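BluB-like flavoprotein (Clostridium difficile 630, PDB 3EO8) binds flavin mononucleotide and, as a member of the nitroreductase family, probably acts as an oxidoreductase. Local coordinates at residues A[62-67]-A[171-176]; A[164-169]-A[188-193]. One frame throughout, in Å; residues are numbered along the deposited sequence.

How the contacts relate
Following the chain from its N terminus, helix 54-75 supplies the first segment of contact 1, 62-67, and the chain then runs through helices and strand 102-108 before strand 159-163 delivers the flavin-binding loop 164-169 of contact 2. Helix 170-181 follows at once, and its residues 171-176 close contact 1 over a loop of 103 residues. Strand 189-197 then closes contact 2 over a far shorter span; because the segments of the two contacts alternate along the chain, they cross rather than nest. Their centres lie about 10 Å apart, and Glu174 OE2 joins them through a probable hydrogen bond of 2.8 Å to Leu190 N. Together they tie two helices to the central antiparallel sheet and the flavin site.

Contact 1: A[62-67]-A[171-176]; sequences DVITKK and DEIEAV. With ACT (acetate ion), chain I.
The CA atoms of Val63 and Glu172 come nearest, 6.3 Å apart, where the segments of helix 54-75 and helix 170-181 run nearly antiparallel at 149° with their axes 9.2 Å apart. This is antiparallel helix-helix packing against the helix that follows the flavin-binding loop in this nitroreductase-family fold. Val63 points at the other helix. Its CG2 lies over the Glu172-Ile173 peptide, while Val63 CG1 meets Val176 CG2 at 3.3 Å, closer than two methyls normally pack, as the two valines pass alongside one another. On the buried side Ile64 and Ile173 meet at a slant, CG1 of Ile64 standing 3.9 Å from CD1 of Ile173. Ile173 also packs on Leu190 of strand 189-197 and on the aliphatic part of Gln166, in the loop before its own helix.

At the other margin the contact turns polar. Lys67 leaves its helix with CG anti to the backbone N (chi1 -163°) and bends at chi2, which carries NZ over to Glu172. The two side chains cross at about a right angle, and Lys67 NZ forms a salt bridge of 2.8 Å with Glu172 OE2, approaching from above the carboxylate plane, 39° out of it. An acetate, probably from the crystallisation liquor, lies beside this pair: its OXT accepts a hydrogen bond from Lys67 NZ at 3.2 Å, and its O takes a nearly straight one of 2.8 Å from Asp171 N. Glu172 OE1 is also 2.6 Å from acetate OXT, implying that one acid group probably holds a proton; Lys67 would offset part of the negative charge gathered here.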
loop_
_atom_site.group_PDB
_atom_site.type_symbol
_atom_site.label_atom_id
_atom_site.label_comp_id
_atom_site.label_asym_id
_atom_site.label_seq_id
_atom_site.Cartn_x
_atom_site.Cartn_y
_atom_site.Cartn_z
ATOM N N ASP A 62 -4.714 22.423 -14.236
ATOM C CA ASP A 62 -4.683 23.839 -13.885
ATOM C C ASP A 62 -4.766 24.071 -12.379
ATOM O O ASP A 62 -4.123 25.001 -11.887
ATOM C CB ASP A 62 -5.793 24.598 -14.604
ATOM C CG ASP A 62 -5.566 24.711 -16.109
ATOM O OD1 ASP A 62 -4.422 24.560 -16.592
ATOM O OD2 ASP A 62 -6.544 25.023 -16.801
ATOM N N VAL A 63 -5.551 23.277 -11.627
ATOM C CA VAL A 63 -5.601 23.492 -10.162
ATOM C C VAL A 63 -4.323 22.986 -9.482
ATOM O O VAL A 63 -3.889 23.537 -8.461
ATOM C CB VAL A 63 -6.868 22.890 -9.433
ATOM C CG1 VAL A 63 -8.157 23.551 -9.927
ATOM C CG2 VAL A 63 -6.892 21.368 -9.495
ATOM N N ILE A 64 -3.698 21.966 -10.073
ATOM C CA ILE A 64 -2.401 21.499 -9.587
ATOM C C ILE A 64 -1.362 22.620 -9.780
ATOM O O ILE A 64 -0.645 23.036 -8.832
ATOM C CB ILE A 64 -1.961 20.217 -10.297
ATOM C CG1 ILE A 64 -2.884 19.045 -9.916
ATOM C CG2 ILE A 64 -0.456 19.902 -9.954
ATOM C CD1 ILE A 64 -2.736 17.735 -10.826
ATOM N N THR A 65 -1.342 23.171 -10.976
ATOM C CA THR A 65 -0.449 24.311 -11.287
ATOM C C THR A 65 -0.675 25.520 -10.373
ATOM O O THR A 65 0.286 26.111 -9.822
ATOM C CB THR A 65 -0.609 24.695 -12.759
ATOM O OG1 THR A 65 -0.185 23.593 -13.565
ATOM C CG2 THR A 65 0.220 25.956 -13.078
ATOM N N LYS A 66 -1.935 25.875 -10.154
ATOM C CA LYS A 66 -2.251 27.037 -9.359
ATOM C C LYS A 66 -1.775 26.846 -7.927
ATOM O O LYS A 66 -1.207 27.748 -7.315
ATOM C CB LYS A 66 -3.754 27.284 -9.402
ATOM C CG LYS A 66 -4.206 28.529 -8.699
ATOM C CD LYS A 66 -5.688 28.691 -8.815
ATOM C CE LYS A 66 -6.160 29.962 -8.120
ATOM N NZ LYS A 66 -7.567 30.223 -8.523
ATOM N N LYS A 67 -2.024 25.674 -7.374
ATOM C CA LYS A 67 -1.568 25.359 -6.016
ATOM C C LYS A 67 -0.040 25.339 -5.974
ATOM O O LYS A 67 0.556 25.864 -5.063
ATOM C CB LYS A 67 -2.127 24.007 -5.557
ATOM C CG LYS A 67 -2.064 23.783 -4.045
ATOM C CD LYS A 67 -3.187 24.505 -3.308
ATOM C CE LYS A 67 -3.084 24.225 -1.811
ATOM N NZ LYS A 67 -4.302 24.653 -1.035
ATOM N N ASP A 171 -7.413 18.520 -2.351
ATOM C CA ASP A 171 -8.692 19.141 -2.083
ATOM C C ASP A 171 -9.228 19.881 -3.296
ATOM O O ASP A 171 -10.431 19.866 -3.588
ATOM C CB ASP A 171 -8.591 20.148 -0.950
ATOM C CG ASP A 171 -8.283 19.526 0.404
ATOM O OD1 ASP A 171 -8.072 18.297 0.506
ATOM O OD2 ASP A 171 -8.251 20.301 1.407
ATOM N N GLU A 172 -8.334 20.557 -4.007
ATOM C CA GLU A 172 -8.703 21.364 -5.155
ATOM C C GLU A 172 -9.087 20.507 -6.343
ATOM O O GLU A 172 -9.977 20.870 -7.091
ATOM C CB GLU A 172 -7.557 22.280 -5.553
ATOM C CG GLU A 172 -7.346 23.412 -4.536
ATOM C CD GLU A 172 -6.619 23.031 -3.279
ATOM O OE1 GLU A 172 -6.061 21.925 -3.175
ATOM O OE2 GLU A 172 -6.594 23.874 -2.344
ATOM N N ILE A 173 -8.403 19.387 -6.510
ATOM C CA ILE A 173 -8.735 18.384 -7.541
ATOM C C ILE A 173 -10.138 17.811 -7.307
ATOM O O ILE A 173 -10.935 17.676 -8.245
ATOM C CB ILE A 173 -7.697 17.225 -7.562
ATOM C CG1 ILE A 173 -6.285 17.721 -8.005
ATOM C CG2 ILE A 173 -8.155 16.102 -8.522
ATOM C CD1 ILE A 173 -5.210 16.630 -7.913
ATOM N N GLU A 174 -10.419 17.453 -6.057
ATOM C CA GLU A 174 -11.721 16.951 -5.665
ATOM C C GLU A 174 -12.850 17.966 -5.986
ATOM O O GLU A 174 -13.909 17.587 -6.501
ATOM C CB GLU A 174 -11.719 16.654 -4.174
ATOM C CG GLU A 174 -10.853 15.428 -3.785
ATOM C CD GLU A 174 -10.581 15.335 -2.291
ATOM O OE1 GLU A 174 -11.279 16.031 -1.500
ATOM O OE2 GLU A 174 -9.630 14.585 -1.924
ATOM N N ALA A 175 -12.608 19.240 -5.691
ATOM C CA ALA A 175 -13.563 20.312 -5.974
ATOM C C ALA A 175 -13.856 20.456 -7.466
ATOM O O ALA A 175 -15.003 20.636 -7.862
ATOM C CB ALA A 175 -13.035 21.622 -5.421
ATOM N N VAL A 176 -12.819 20.407 -8.297
ATOM C CA VAL A 176 -13.009 20.416 -9.756
ATOM C C VAL A 176 -13.835 19.228 -10.218
ATOM O O VAL A 176 -14.777 19.388 -10.998
ATOM C CB VAL A 176 -11.662 20.391 -10.517
ATOM C CG1 VAL A 176 -11.890 20.171 -12.026
ATOM C CG2 VAL A 176 -10.893 21.673 -10.226
HETATM C C ACT I . -5.100 20.531 -0.027
HETATM O O ACT I . -5.383 19.471 -0.613
HETATM O OXT ACT I . -5.226 21.584 -0.705
HETATM C CH3 ACT I . -4.624 20.547 1.406
#

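Contact 2: A[164-169]-A[188-193]. With FMN (flavin mononucleotide), chain G.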
loop_
_atom_site.group_PDB
_atom_site.type_symbol
_atom_site.label_atom_id
_atom_site.label_comp_id
_atom_site.label_asym_id
_atom_site.label_seq_id
_atom_site.Cartn_x
_atom_site.Cartn_y
_atom_site.Cartn_z
ATOM N N THR A 164 1.238 10.161 -6.657
ATOM C CA THR A 164 0.751 10.821 -5.444
ATOM C C THR A 164 1.316 12.228 -5.331
ATOM O O THR A 164 0.982 12.958 -4.386
ATOM C CB THR A 164 1.044 10.004 -4.164
ATOM O OG1 THR A 164 2.438 9.722 -4.055
ATOM C CG2 THR A 164 0.207 8.712 -4.145
ATOM N N SER A 165 2.147 12.651 -6.279
ATOM C CA SER A 165 2.840 13.942 -6.158
ATOM C C SER A 165 1.883 15.131 -6.287
ATOM O O SER A 165 2.226 16.228 -5.929
ATOM C CB SER A 165 3.978 14.088 -7.175
ATOM O OG SER A 165 3.516 13.994 -8.497
ATOM N N GLN A 166 0.686 14.905 -6.808
ATOM C CA GLN A 166 -0.309 15.969 -6.897
ATOM C C GLN A 166 -0.987 16.322 -5.573
ATOM O O GLN A 166 -1.766 17.273 -5.531
ATOM C CB GLN A 166 -1.397 15.566 -7.905
ATOM C CG GLN A 166 -2.361 14.487 -7.431
ATOM C CD GLN A 166 -1.761 13.088 -7.389
ATOM O OE1 GLN A 166 -0.779 12.801 -8.080
ATOM N NE2 GLN A 166 -2.372 12.187 -6.593
ATOM N N ASN A 167 -0.759 15.545 -4.521
ATOM C CA ASN A 167 -1.691 15.547 -3.388
ATOM C C ASN A 167 -1.631 16.775 -2.486
ATOM O O ASN A 167 -2.554 16.972 -1.705
ATOM C CB ASN A 167 -1.593 14.259 -2.548
ATOM C CG ASN A 167 -2.222 13.039 -3.240
ATOM O OD1 ASN A 167 -3.051 13.157 -4.131
ATOM N ND2 ASN A 167 -1.810 11.866 -2.814
ATOM N N TYR A 168 -0.626 17.629 -2.628
ATOM C CA TYR A 168 -0.686 18.960 -2.003
ATOM C C TYR A 168 -1.887 19.770 -2.565
ATOM O O TYR A 168 -2.297 20.763 -1.948
ATOM C CB TYR A 168 0.631 19.775 -2.119
ATOM C CG TYR A 168 1.145 19.963 -3.526
ATOM C CD1 TYR A 168 0.542 20.859 -4.401
ATOM C CD2 TYR A 168 2.223 19.222 -3.999
ATOM C CE1 TYR A 168 0.986 21.008 -5.690
ATOM C CE2 TYR A 168 2.685 19.386 -5.279
ATOM C CZ TYR A 168 2.055 20.257 -6.136
ATOM O OH TYR A 168 2.512 20.412 -7.434
ATOM N N ALA A 169 -2.434 19.334 -3.701
ATOM C CA ALA A 169 -3.622 19.947 -4.314
ATOM C C ALA A 169 -4.852 19.017 -4.354
ATOM O O ALA A 169 -5.794 19.259 -5.101
ATOM C CB ALA A 169 -3.305 20.393 -5.737
ATOM N N TYR A 188 -14.737 9.814 1.282
ATOM C CA TYR A 188 -13.524 9.460 0.570
ATOM C C TYR A 188 -12.765 10.712 0.153
ATOM O O TYR A 188 -13.323 11.799 0.087
ATOM C CB TYR A 188 -13.819 8.608 -0.654
ATOM C CG TYR A 188 -14.274 7.180 -0.381
ATOM C CD1 TYR A 188 -15.486 6.918 0.265
ATOM C CD2 TYR A 188 -13.502 6.098 -0.798
ATOM C CE1 TYR A 188 -15.905 5.606 0.510
ATOM C CE2 TYR A 188 -13.912 4.782 -0.571
ATOM C CZ TYR A 188 -15.105 4.544 0.091
ATOM O OH TYR A 188 -15.481 3.227 0.293
ATOM N N PHE A 189 -11.481 10.538 -0.116
ATOM C CA PHE A 189 -10.595 11.602 -0.550
ATOM C C PHE A 189 -9.628 10.998 -1.571
ATOM O O PHE A 189 -9.477 9.769 -1.668
ATOM C CB PHE A 189 -9.858 12.230 0.650
ATOM C CG PHE A 189 -9.211 11.219 1.597
ATOM C CD1 PHE A 189 -7.914 10.748 1.382
ATOM C CD2 PHE A 189 -9.896 10.746 2.709
ATOM C CE1 PHE A 189 -7.347 9.812 2.262
ATOM C CE2 PHE A 189 -9.328 9.837 3.583
ATOM C CZ PHE A 189 -8.052 9.357 3.357
ATOM N N LEU A 190 -8.993 11.865 -2.355
ATOM C CA LEU A 190 -8.072 11.412 -3.391
ATOM C C LEU A 190 -6.884 10.721 -2.740
ATOM O O LEU A 190 -6.235 11.281 -1.855
ATOM C CB LEU A 190 -7.625 12.584 -4.238
ATOM C CG LEU A 190 -6.763 12.206 -5.418
ATOM C CD1 LEU A 190 -7.560 11.428 -6.434
ATOM C CD2 LEU A 190 -6.119 13.467 -5.993
ATOM N N GLY A 191 -6.629 9.477 -3.116
ATOM C CA GLY A 191 -5.446 8.776 -2.621
ATOM C C GLY A 191 -4.268 8.820 -3.588
ATOM O O GLY A 191 -3.117 9.017 -3.191
ATOM N N ALA A 192 -4.561 8.588 -4.862
ATOM C CA ALA A 192 -3.544 8.486 -5.890
ATOM C C ALA A 192 -4.221 8.746 -7.241
ATOM O O ALA A 192 -5.457 8.717 -7.313
ATOM C CB ALA A 192 -2.883 7.102 -5.862
HETATM N N MSE A 193 -3.428 9.043 -8.277
HETATM C CA MSE A 193 -3.888 8.948 -9.654
HETATM C C MSE A 193 -3.063 7.932 -10.403
HETATM O O MSE A 193 -1.960 7.539 -9.986
HETATM C CB MSE A 193 -3.840 10.287 -10.400
HETATM C CG MSE A 193 -4.162 11.488 -9.532
HETATM SE SE MSE A 193 -4.441 13.148 -10.475
HETATM C CE MSE A 193 -2.674 13.541 -11.107
HETATM N N1 FMN G . 6.026 8.610 -10.372
HETATM C C2 FMN G . 5.836 9.882 -10.856
HETATM O O2 FMN G . 6.356 10.271 -11.911
HETATM N N3 FMN G . 5.036 10.754 -10.170
HETATM C C4 FMN G . 4.454 10.436 -8.979
HETATM O O4 FMN G . 3.718 11.272 -8.408
HETATM C C4A FMN G . 4.640 9.152 -8.481
HETATM N N5 FMN G . 4.033 8.779 -7.297
HETATM C C5A FMN G . 4.180 7.495 -6.816
HETATM C C6 FMN G . 3.527 7.153 -5.646
HETATM C C7 FMN G . 3.651 5.866 -5.151
HETATM C C7M FMN G . 2.637 5.436 -4.142
HETATM C C8 FMN G . 4.410 4.922 -5.853
HETATM C C8M FMN G . 4.227 3.460 -5.555
HETATM C C9 FMN G . 5.051 5.278 -7.028
HETATM C C9A FMN G . 4.939 6.565 -7.529
HETATM N N10 FMN G . 5.598 6.966 -8.691
HETATM C C10 FMN G . 5.402 8.236 -9.194
HETATM C "C1'" FMN G . 6.509 6.038 -9.452
HETATM C "C2'" FMN G . 7.899 5.917 -8.828
HETATM O "O2'" FMN G . 8.669 7.080 -9.108
HETATM C "C3'" FMN G . 8.588 4.693 -9.416
HETATM O "O3'" FMN G . 7.838 3.537 -9.059
HETATM C "C4'" FMN G . 10.050 4.507 -9.021
HETATM O "O4'" FMN G . 10.846 5.592 -9.465
HETATM C "C5'" FMN G . 10.565 3.201 -9.640
HETATM O "O5'" FMN G . 10.498 3.305 -11.050
HETATM P P FMN G . 9.769 2.124 -11.886
HETATM O O1P FMN G . 9.842 2.443 -13.350
HETATM O O2P FMN G . 8.328 2.129 -11.400
HETATM O O3P FMN G . 10.369 0.758 -11.584
#
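Thr164 and Asn167 both reach the carbonyl of Gly191, and Thr164 also meets the flavin. Its backbone N donates to FMN N5 at 3.2 Å and more weakly to O4, while Ser165 N gives FMN O4 a further hydrogen bond of 3.0 Å; N5 and O4 of the flavin are thus met by the N-H groups of two consecutive residues. Thr164 CG2 turns to the strand, 3.5 Å from Gly191 O and against Ala192 CB. Asn167 ND2 donates to Gly191 O as well, at 3.2 Å with an N-H...O angle of 155°. The oxygen lies close to the asparagine amide plane, but the donor stands well above the carbonyl plane, 55° out of it.

Thr164 to Asn167 form a type I beta turn, closed by Asn167 N to Thr164 O, which presents the two backbone N-H groups to the flavin and the asparagine amide to the strand. Facing it, strand 189-197 carries a classic beta bulge, in which Gly191 and Ala192 both oppose Val106 of strand 102-108.

Behind the turn, Gln166 has CG between its backbone N and carbonyl carbon (chi1 73°) and bends at chi2, laying its amide alongside Met193, a selenomethionine. Gln166 NE2 lies 3.5 Å from Met193 CG, and Gln166 OE1 is 3.6 Å from Met193 CE. Gln166 NE2 also donates to Leu163 O and makes a short but badly angled, weak bond of 2.7 Å to Asn167 OD1, which in turn touches Leu190 CD2. Farther out, Arg135 of the second subunit donates to Leu190 O, and Gln140 of the second subunit donates to Gly191 O, which thus has a second donor besides Asn167.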